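Local coordinates for protein prolyl-tRNA synthetase (Giardia lamblia ATCC 50803, PDB 3IAL) that probably joins L-proline to tRNA(Pro) at the expense of ATP and is captured here with the intermediate prolyl-adenylate bound, at residues P295-C309 against L338-M350. Residues are numbered along the deposited sequence; the frame is centred on the assembly and turned at random.
Sequences PLIAPIHVVIIPIGC and LRVSIDDDFSKSM
Val302, Val303 and Ile304 pair in parallel with Val340, Ser341 and Ile342, the strand axes 22° apart, through backbone hydrogen bonds, the shortest Ile304 N to Ser341 O, 2.8 Å. Upstream, Arg339 does the gripping: bent at chi3 (-71°), its chain brings the guanidinium side-on to one carbonyl, Ala298 O, which takes NE at 2.8 Å and NH2 at 2.7 Å in the guanidinium plane. One guanidinium face carries His301 CE1, the two planes 37° apart. The same ring accepts a nearly straight bond from Arg339 backbone N to ND1 (3.1 Å), while NE2 bonds weakly to Pro295 O; these hold its rotation, consistent with a neutral ring protonated on NE2. Along the strands, Ile304 CD1 packs on Val340 CG1 at 3.7 Å, and Ile300 CD1 meets Ser341 CB on the other face. Farther on, Met350 SD nears Ile305 CG2 (3.5 Å), and Cys309 CB lies over one face of the Phe346 ring. Asp343 OD1 accepts from Asp345 N in an Asx turn, and its OD2 is hydrogen-bonded to Tyr357 OH. The strands are the parallel pair of a beta-alpha-beta unit in the anticodon-binding domain, 340-342 outermost in its five-stranded mixed sheet within this chain: connecting helix 315-334 covers Ile304 and Ile342, strand 364-369 flanks 302-307, and helix 52-71 packs against Arg339.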
ATOM      1  N   PRO B 295     -10.476  17.049   2.507  1.00 26.58           N
ATOM      2  CA  PRO B 295      -9.017  17.188   2.533  1.00 28.73           C
ATOM      3  C   PRO B 295      -8.233  15.873   2.507  1.00 28.36           C
ATOM      4  O   PRO B 295      -7.218  15.790   1.810  1.00 30.93           O
ATOM      5  CB  PRO B 295      -8.759  17.941   3.847  1.00 28.97           C
ATOM      6  CG  PRO B 295      -9.961  18.779   4.031  1.00 28.26           C
ATOM      7  CD  PRO B 295     -11.126  17.989   3.438  1.00 27.59           C
ATOM      8  N   LEU B 296      -8.696  14.870   3.251  1.00 27.52           N
ATOM      9  CA  LEU B 296      -8.033  13.558   3.305  1.00 29.76           C
ATOM     10  C   LEU B 296      -7.674  13.028   1.916  1.00 30.14           C
ATOM     11  O   LEU B 296      -6.573  12.528   1.697  1.00 29.09           O
ATOM     12  CB  LEU B 296      -8.927  12.526   4.007  1.00 29.29           C
ATOM     13  CG  LEU B 296      -8.361  11.096   4.061  1.00 33.42           C
ATOM     14  CD1 LEU B 296      -7.159  11.041   5.006  1.00 32.54           C
ATOM     15  CD2 LEU B 296      -9.429  10.064   4.459  1.00 30.33           C
ATOM     16  N   ILE B 297      -8.615  13.143   0.986  1.00 31.48           N
ATOM     17  CA  ILE B 297      -8.460  12.540  -0.338  1.00 31.96           C
ATOM     18  C   ILE B 297      -8.193  13.537  -1.458  1.00 30.93           C
ATOM     19  O   ILE B 297      -8.231  13.162  -2.613  1.00 32.86           O
ATOM     20  CB  ILE B 297      -9.689  11.664  -0.713  1.00 32.01           C
ATOM     21  CG1 ILE B 297     -10.992  12.492  -0.717  1.00 31.01           C
ATOM     22  CG2 ILE B 297      -9.782  10.479   0.232  1.00 29.48           C
ATOM     23  CD1 ILE B 297     -12.188  11.813  -1.437  1.00 21.78           C
ATOM     24  N   ALA B 298      -7.915  14.795  -1.130  1.00 30.65           N
ATOM     25  CA  ALA B 298      -7.562  15.777  -2.155  1.00 31.31           C
ATOM     26  C   ALA B 298      -6.083  15.613  -2.500  1.00 31.22           C
ATOM     27  O   ALA B 298      -5.225  15.845  -1.642  1.00 29.94           O
ATOM     28  CB  ALA B 298      -7.831  17.201  -1.655  1.00 30.63           C
ATOM     29  N   PRO B 299      -5.769  15.209  -3.745  1.00 31.26           N
ATOM     30  CA  PRO B 299      -4.345  15.163  -4.115  1.00 31.38           C
ATOM     31  C   PRO B 299      -3.651  16.527  -3.989  1.00 31.29           C
ATOM     32  O   PRO B 299      -2.458  16.580  -3.701  1.00 31.47           O
ATOM     33  CB  PRO B 299      -4.375  14.679  -5.572  1.00 30.70           C
ATOM     34  CG  PRO B 299      -5.627  13.890  -5.667  1.00 32.46           C
ATOM     35  CD  PRO B 299      -6.615  14.677  -4.828  1.00 32.23           C
ATOM     36  N   ILE B 300      -4.408  17.607  -4.191  1.00 32.24           N
ATOM     37  CA  ILE B 300      -3.946  18.970  -3.956  1.00 32.54           C
ATOM     38  C   ILE B 300      -4.950  19.662  -3.043  1.00 32.57           C
ATOM     39  O   ILE B 300      -6.090  19.880  -3.435  1.00 34.20           O
ATOM     40  CB  ILE B 300      -3.850  19.744  -5.293  1.00 36.52           C
ATOM     41  CG1 ILE B 300      -2.670  19.234  -6.123  1.00 39.62           C
ATOM     42  CG2 ILE B 300      -3.712  21.250  -5.057  1.00 37.77           C
ATOM     43  CD1 ILE B 300      -2.794  19.564  -7.603  1.00 44.80           C
ATOM     44  N   HIS B 301      -4.545  19.987  -1.819  1.00 31.86           N
ATOM     45  CA  HIS B 301      -5.416  20.729  -0.904  1.00 32.76           C
ATOM     46  C   HIS B 301      -5.689  22.141  -1.420  1.00 32.52           C
ATOM     47  O   HIS B 301      -6.785  22.671  -1.256  1.00 33.69           O
ATOM     48  CB  HIS B 301      -4.773  20.878   0.473  1.00 33.49           C
ATOM     49  CG  HIS B 301      -4.702  19.615   1.269  1.00 36.52           C
ATOM     50  ND1 HIS B 301      -3.514  19.115   1.758  1.00 35.53           N
ATOM     51  CD2 HIS B 301      -5.669  18.768   1.693  1.00 36.89           C
ATOM     52  CE1 HIS B 301      -3.751  18.008   2.436  1.00 35.50           C
ATOM     53  NE2 HIS B 301      -5.049  17.774   2.411  1.00 35.07           N
ATOM     54  N   VAL B 302      -4.667  22.752  -2.012  1.00 33.79           N
ATOM     55  CA  VAL B 302      -4.684  24.174  -2.350  1.00 33.32           C
ATOM     56  C   VAL B 302      -3.999  24.424  -3.687  1.00 33.16           C
ATOM     57  O   VAL B 302      -2.876  23.986  -3.906  1.00 33.56           O
ATOM     58  CB  VAL B 302      -3.941  25.006  -1.289  1.00 31.71           C
ATOM     59  CG1 VAL B 302      -3.891  26.480  -1.696  1.00 34.73           C
ATOM     60  CG2 VAL B 302      -4.587  24.843   0.082  1.00 33.79           C
ATOM     61  N   VAL B 303      -4.673  25.132  -4.582  1.00 35.13           N
ATOM     62  CA  VAL B 303      -4.026  25.574  -5.814  1.00 34.72           C
ATOM     63  C   VAL B 303      -3.828  27.085  -5.738  1.00 35.59           C
ATOM     64  O   VAL B 303      -4.778  27.833  -5.509  1.00 37.39           O
ATOM     65  CB  VAL B 303      -4.815  25.169  -7.074  1.00 34.24           C
ATOM     66  CG1 VAL B 303      -6.263  25.701  -7.034  1.00 32.49           C
ATOM     67  CG2 VAL B 303      -4.069  25.636  -8.330  1.00 32.89           C
ATOM     68  N   ILE B 304      -2.587  27.530  -5.904  1.00 35.26           N
ATOM     69  CA  ILE B 304      -2.281  28.953  -5.868  1.00 35.32           C
ATOM     70  C   ILE B 304      -2.132  29.420  -7.300  1.00 34.02           C
ATOM     71  O   ILE B 304      -1.353  28.857  -8.057  1.00 32.94           O
ATOM     72  CB  ILE B 304      -0.990  29.249  -5.077  1.00 35.09           C
ATOM     73  CG1 ILE B 304      -1.011  28.551  -3.717  1.00 36.05           C
ATOM     74  CG2 ILE B 304      -0.830  30.736  -4.865  1.00 36.51           C
ATOM     75  CD1 ILE B 304       0.214  28.858  -2.849  1.00 33.63           C
ATOM     76  N   ILE B 305      -2.887  30.447  -7.674  1.00 35.51           N
ATOM     77  CA  ILE B 305      -2.902  30.930  -9.048  1.00 34.03           C
ATOM     78  C   ILE B 305      -2.389  32.369  -9.131  1.00 33.80           C
ATOM     79  O   ILE B 305      -3.015  33.285  -8.602  1.00 33.22           O
ATOM     80  CB  ILE B 305      -4.314  30.846  -9.653  1.00 35.32           C
ATOM     81  CG1 ILE B 305      -4.808  29.393  -9.639  1.00 34.92           C
ATOM     82  CG2 ILE B 305      -4.317  31.387 -11.093  1.00 30.17           C
ATOM     83  CD1 ILE B 305      -6.294  29.234  -9.942  1.00 36.58           C
ATOM     84  N   PRO B 306      -1.229  32.568  -9.776  1.00 32.64           N
ATOM     85  CA  PRO B 306      -0.795  33.930 -10.067  1.00 34.41           C
ATOM     86  C   PRO B 306      -1.714  34.557 -11.113  1.00 33.79           C
ATOM     87  O   PRO B 306      -1.958  33.940 -12.141  1.00 33.05           O
ATOM     88  CB  PRO B 306       0.623  33.752 -10.636  1.00 34.02           C
ATOM     89  CG  PRO B 306       0.945  32.310 -10.531  1.00 34.85           C
ATOM     90  CD  PRO B 306      -0.311  31.560 -10.323  1.00 32.87           C
ATOM     91  N   ILE B 307      -2.242  35.748 -10.839  1.00 35.62           N
ATOM     92  CA  ILE B 307      -3.114  36.428 -11.794  1.00 36.10           C
ATOM     93  C   ILE B 307      -2.471  37.706 -12.318  1.00 38.14           C
ATOM     94  O   ILE B 307      -1.604  38.298 -11.660  1.00 36.71           O
ATOM     95  CB  ILE B 307      -4.526  36.734 -11.218  1.00 36.92           C
ATOM     96  CG1 ILE B 307      -4.469  37.709 -10.040  1.00 39.20           C
ATOM     97  CG2 ILE B 307      -5.227  35.449 -10.816  1.00 35.50           C
ATOM     98  CD1 ILE B 307      -5.845  38.067  -9.485  1.00 40.26           C
ATOM     99  N   GLY B 308      -2.898  38.107 -13.517  1.00 38.20           N
ATOM    100  CA  GLY B 308      -2.443  39.341 -14.144  1.00 38.82           C
ATOM    101  C   GLY B 308      -0.983  39.384 -14.556  1.00 39.73           C
ATOM    102  O   GLY B 308      -0.442  40.465 -14.777  1.00 38.53           O
ATOM    103  N   CYS B 309      -0.341  38.222 -14.663  1.00 41.16           N
ATOM    104  CA  CYS B 309       1.043  38.153 -15.126  1.00 42.13           C
ATOM    105  C   CYS B 309       1.114  38.165 -16.656  1.00 44.39           C
ATOM    106  O   CYS B 309       0.106  37.966 -17.339  1.00 43.93           O
ATOM    107  CB  CYS B 309       1.740  36.913 -14.563  1.00 42.47           C
ATOM    108  SG  CYS B 309       1.969  36.942 -12.757  1.00 43.01           S
ATOM    109  N   LEU B 338       0.592  20.643   4.004  1.00 38.36           N
ATOM    110  CA  LEU B 338      -0.446  20.667   2.969  1.00 36.78           C
ATOM    111  C   LEU B 338       0.135  20.345   1.603  1.00 35.77           C
ATOM    112  O   LEU B 338       1.306  20.616   1.338  1.00 38.01           O
ATOM    113  CB  LEU B 338      -1.125  22.034   2.913  1.00 37.59           C
ATOM    114  CG  LEU B 338      -1.863  22.489   4.174  1.00 38.69           C
ATOM    115  CD1 LEU B 338      -2.579  23.816   3.911  1.00 35.76           C
ATOM    116  CD2 LEU B 338      -2.848  21.418   4.645  1.00 37.38           C
ATOM    117  N   ARG B 339      -0.686  19.751   0.746  1.00 34.80           N
ATOM    118  CA  ARG B 339      -0.323  19.502  -0.633  1.00 33.59           C
ATOM    119  C   ARG B 339      -0.760  20.731  -1.413  1.00 34.42           C
ATOM    120  O   ARG B 339      -1.931  21.090  -1.418  1.00 32.54           O
ATOM    121  CB  ARG B 339      -0.987  18.223  -1.149  1.00 34.65           C
ATOM    122  CG  ARG B 339      -0.541  16.967  -0.379  1.00 34.07           C
ATOM    123  CD  ARG B 339      -1.222  15.692  -0.852  1.00 33.92           C
ATOM    124  NE  ARG B 339      -2.640  15.623  -0.490  1.00 33.83           N
ATOM    125  CZ  ARG B 339      -3.121  15.195   0.682  1.00 30.89           C
ATOM    126  NH1 ARG B 339      -2.312  14.789   1.651  1.00 31.50           N
ATOM    127  NH2 ARG B 339      -4.431  15.165   0.885  1.00 31.29           N
ATOM    128  N   VAL B 340       0.208  21.388  -2.041  1.00 35.68           N
ATOM    129  CA  VAL B 340      -0.001  22.660  -2.710  1.00 36.71           C
ATOM    130  C   VAL B 340       0.481  22.579  -4.146  1.00 35.93           C
ATOM    131  O   VAL B 340       1.520  21.991  -4.421  1.00 36.93           O
ATOM    132  CB  VAL B 340       0.762  23.782  -1.973  1.00 37.02           C
ATOM    133  CG1 VAL B 340       0.548  25.129  -2.647  1.00 33.47           C
ATOM    134  CG2 VAL B 340       0.335  23.820  -0.502  1.00 35.15           C
ATOM    135  N   SER B 341      -0.289  23.159  -5.058  1.00 36.78           N
ATOM    136  CA  SER B 341       0.129  23.289  -6.450  1.00 39.16           C
ATOM    137  C   SER B 341       0.117  24.760  -6.879  1.00 38.16           C
ATOM    138  O   SER B 341      -0.678  25.559  -6.372  1.00 38.78           O
ATOM    139  CB  SER B 341      -0.788  22.476  -7.358  1.00 40.51           C
ATOM    140  OG  SER B 341      -0.250  22.413  -8.664  1.00 46.49           O
ATOM    141  N   ILE B 342       1.008  25.101  -7.807  1.00 37.89           N
ATOM    142  CA  ILE B 342       1.094  26.436  -8.397  1.00 36.27           C
ATOM    143  C   ILE B 342       0.835  26.298  -9.890  1.00 38.33           C
ATOM    144  O   ILE B 342       1.608  25.625 -10.581  1.00 37.63           O
ATOM    145  CB  ILE B 342       2.500  27.048  -8.212  1.00 36.28           C
ATOM    146  CG1 ILE B 342       2.878  27.141  -6.732  1.00 34.02           C
ATOM    147  CG2 ILE B 342       2.584  28.453  -8.860  1.00 35.33           C
ATOM    148  CD1 ILE B 342       4.341  27.569  -6.503  1.00 33.15           C
ATOM    149  N   ASP B 343      -0.240  26.921 -10.385  1.00 38.51           N
ATOM    150  CA  ASP B 343      -0.554  26.922 -11.822  1.00 40.33           C
ATOM    151  C   ASP B 343      -0.090  28.212 -12.473  1.00 43.33           C
ATOM    152  O   ASP B 343      -0.873  29.152 -12.631  1.00 45.52           O
ATOM    153  CB  ASP B 343      -2.057  26.737 -12.071  1.00 40.36           C
ATOM    154  CG  ASP B 343      -2.386  26.487 -13.543  1.00 40.02           C
ATOM    155  OD1 ASP B 343      -1.718  27.054 -14.428  1.00 44.23           O
ATOM    156  OD2 ASP B 343      -3.329  25.731 -13.829  1.00 41.90           O
ATOM    157  N   ASP B 344       1.170  28.234 -12.893  1.00 44.79           N
ATOM    158  CA  ASP B 344       1.752  29.418 -13.524  1.00 47.15           C
ATOM    159  C   ASP B 344       1.655  29.405 -15.055  1.00 47.48           C
ATOM    160  O   ASP B 344       2.475  30.023 -15.725  1.00 47.07           O
ATOM    161  CB  ASP B 344       3.213  29.600 -13.069  1.00 47.78           C
ATOM    162  CG  ASP B 344       4.080  28.376 -13.332  1.00 50.21           C
ATOM    163  OD1 ASP B 344       3.577  27.362 -13.876  1.00 52.17           O
ATOM    164  OD2 ASP B 344       5.276  28.429 -12.978  1.00 52.62           O
ATOM    165  N   ASP B 345       0.663  28.705 -15.609  1.00 49.31           N
ATOM    166  CA  ASP B 345       0.461  28.683 -17.064  1.00 51.11           C
ATOM    167  C   ASP B 345      -0.360  29.902 -17.469  1.00 51.26           C
ATOM    168  O   ASP B 345      -1.584  29.897 -17.359  1.00 50.34           O
ATOM    169  CB  ASP B 345      -0.233  27.392 -17.524  1.00 51.70           C
ATOM    170  CG  ASP B 345      -0.360  27.299 -19.050  1.00 55.95           C
ATOM    171  OD1 ASP B 345       0.244  28.136 -19.761  1.00 59.54           O
ATOM    172  OD2 ASP B 345      -1.065  26.389 -19.545  1.00 57.57           O
ATOM    173  N   PHE B 346       0.323  30.935 -17.952  1.00 52.92           N
ATOM    174  CA  PHE B 346      -0.313  32.229 -18.231  1.00 54.30           C
ATOM    175  C   PHE B 346      -1.080  32.271 -19.559  1.00 53.57           C
ATOM    176  O   PHE B 346      -1.771  33.251 -19.843  1.00 53.08           O
ATOM    177  CB  PHE B 346       0.728  33.356 -18.192  1.00 55.32           C
ATOM    178  CG  PHE B 346       1.592  33.343 -16.955  1.00 57.61           C
ATOM    179  CD1 PHE B 346       2.976  33.369 -17.057  1.00 58.93           C
ATOM    180  CD2 PHE B 346       1.017  33.279 -15.688  1.00 58.78           C
ATOM    181  CE1 PHE B 346       3.774  33.352 -15.919  1.00 60.30           C
ATOM    182  CE2 PHE B 346       1.804  33.260 -14.547  1.00 58.54           C
ATOM    183  CZ  PHE B 346       3.186  33.295 -14.662  1.00 59.46           C
ATOM    184  N   SER B 347      -0.961  31.214 -20.363  1.00 53.22           N
ATOM    185  CA  SER B 347      -1.712  31.114 -21.618  1.00 52.55           C
ATOM    186  C   SER B 347      -3.198  30.816 -21.368  1.00 51.32           C
ATOM    187  O   SER B 347      -4.067  31.329 -22.083  1.00 51.21           O
ATOM    188  CB  SER B 347      -1.104  30.038 -22.524  1.00 52.42           C
ATOM    189  OG  SER B 347      -1.259  28.746 -21.972  1.00 53.45           O
ATOM    190  N   LYS B 348      -3.476  29.995 -20.354  1.00 48.49           N
ATOM    191  CA  LYS B 348      -4.845  29.602 -20.011  1.00 47.61           C
ATOM    192  C   LYS B 348      -5.576  30.755 -19.327  1.00 43.69           C
ATOM    193  O   LYS B 348      -5.028  31.402 -18.440  1.00 41.81           O
ATOM    194  CB  LYS B 348      -4.852  28.391 -19.065  1.00 49.16           C
ATOM    195  CG  LYS B 348      -4.085  27.149 -19.552  1.00 53.97           C
ATOM    196  CD  LYS B 348      -4.993  26.057 -20.134  1.00 57.16           C
ATOM    197  CE  LYS B 348      -5.394  26.340 -21.574  1.00 59.53           C
ATOM    198  NZ  LYS B 348      -6.027  25.147 -22.211  1.00 60.20           N
ATOM    199  N   SER B 349      -6.820  30.997 -19.725  1.00 40.71           N
ATOM    200  CA  SER B 349      -7.649  31.995 -19.054  1.00 39.42           C
ATOM    201  C   SER B 349      -8.039  31.524 -17.650  1.00 38.58           C
ATOM    202  O   SER B 349      -8.033  30.325 -17.366  1.00 35.59           O
ATOM    203  CB  SER B 349      -8.907  32.293 -19.874  1.00 38.38           C
ATOM    204  OG  SER B 349      -9.878  31.278 -19.710  1.00 36.95           O
ATOM    205  N   MET B 350      -8.386  32.465 -16.779  1.00 38.70           N
ATOM    206  CA  MET B 350      -8.855  32.112 -15.441  1.00 41.12           C
ATOM    207  C   MET B 350     -10.102  31.236 -15.483  1.00 41.33           C
ATOM    208  O   MET B 350     -10.213  30.293 -14.703  1.00 42.76           O
ATOM    209  CB  MET B 350      -9.107  33.352 -14.575  1.00 42.04           C
ATOM    210  CG  MET B 350      -7.847  33.903 -13.918  1.00 44.96           C
ATOM    211  SD  MET B 350      -7.014  32.687 -12.864  1.00 48.11           S
ATOM    212  CE  MET B 350      -8.176  32.523 -11.521  1.00 41.86           C
TER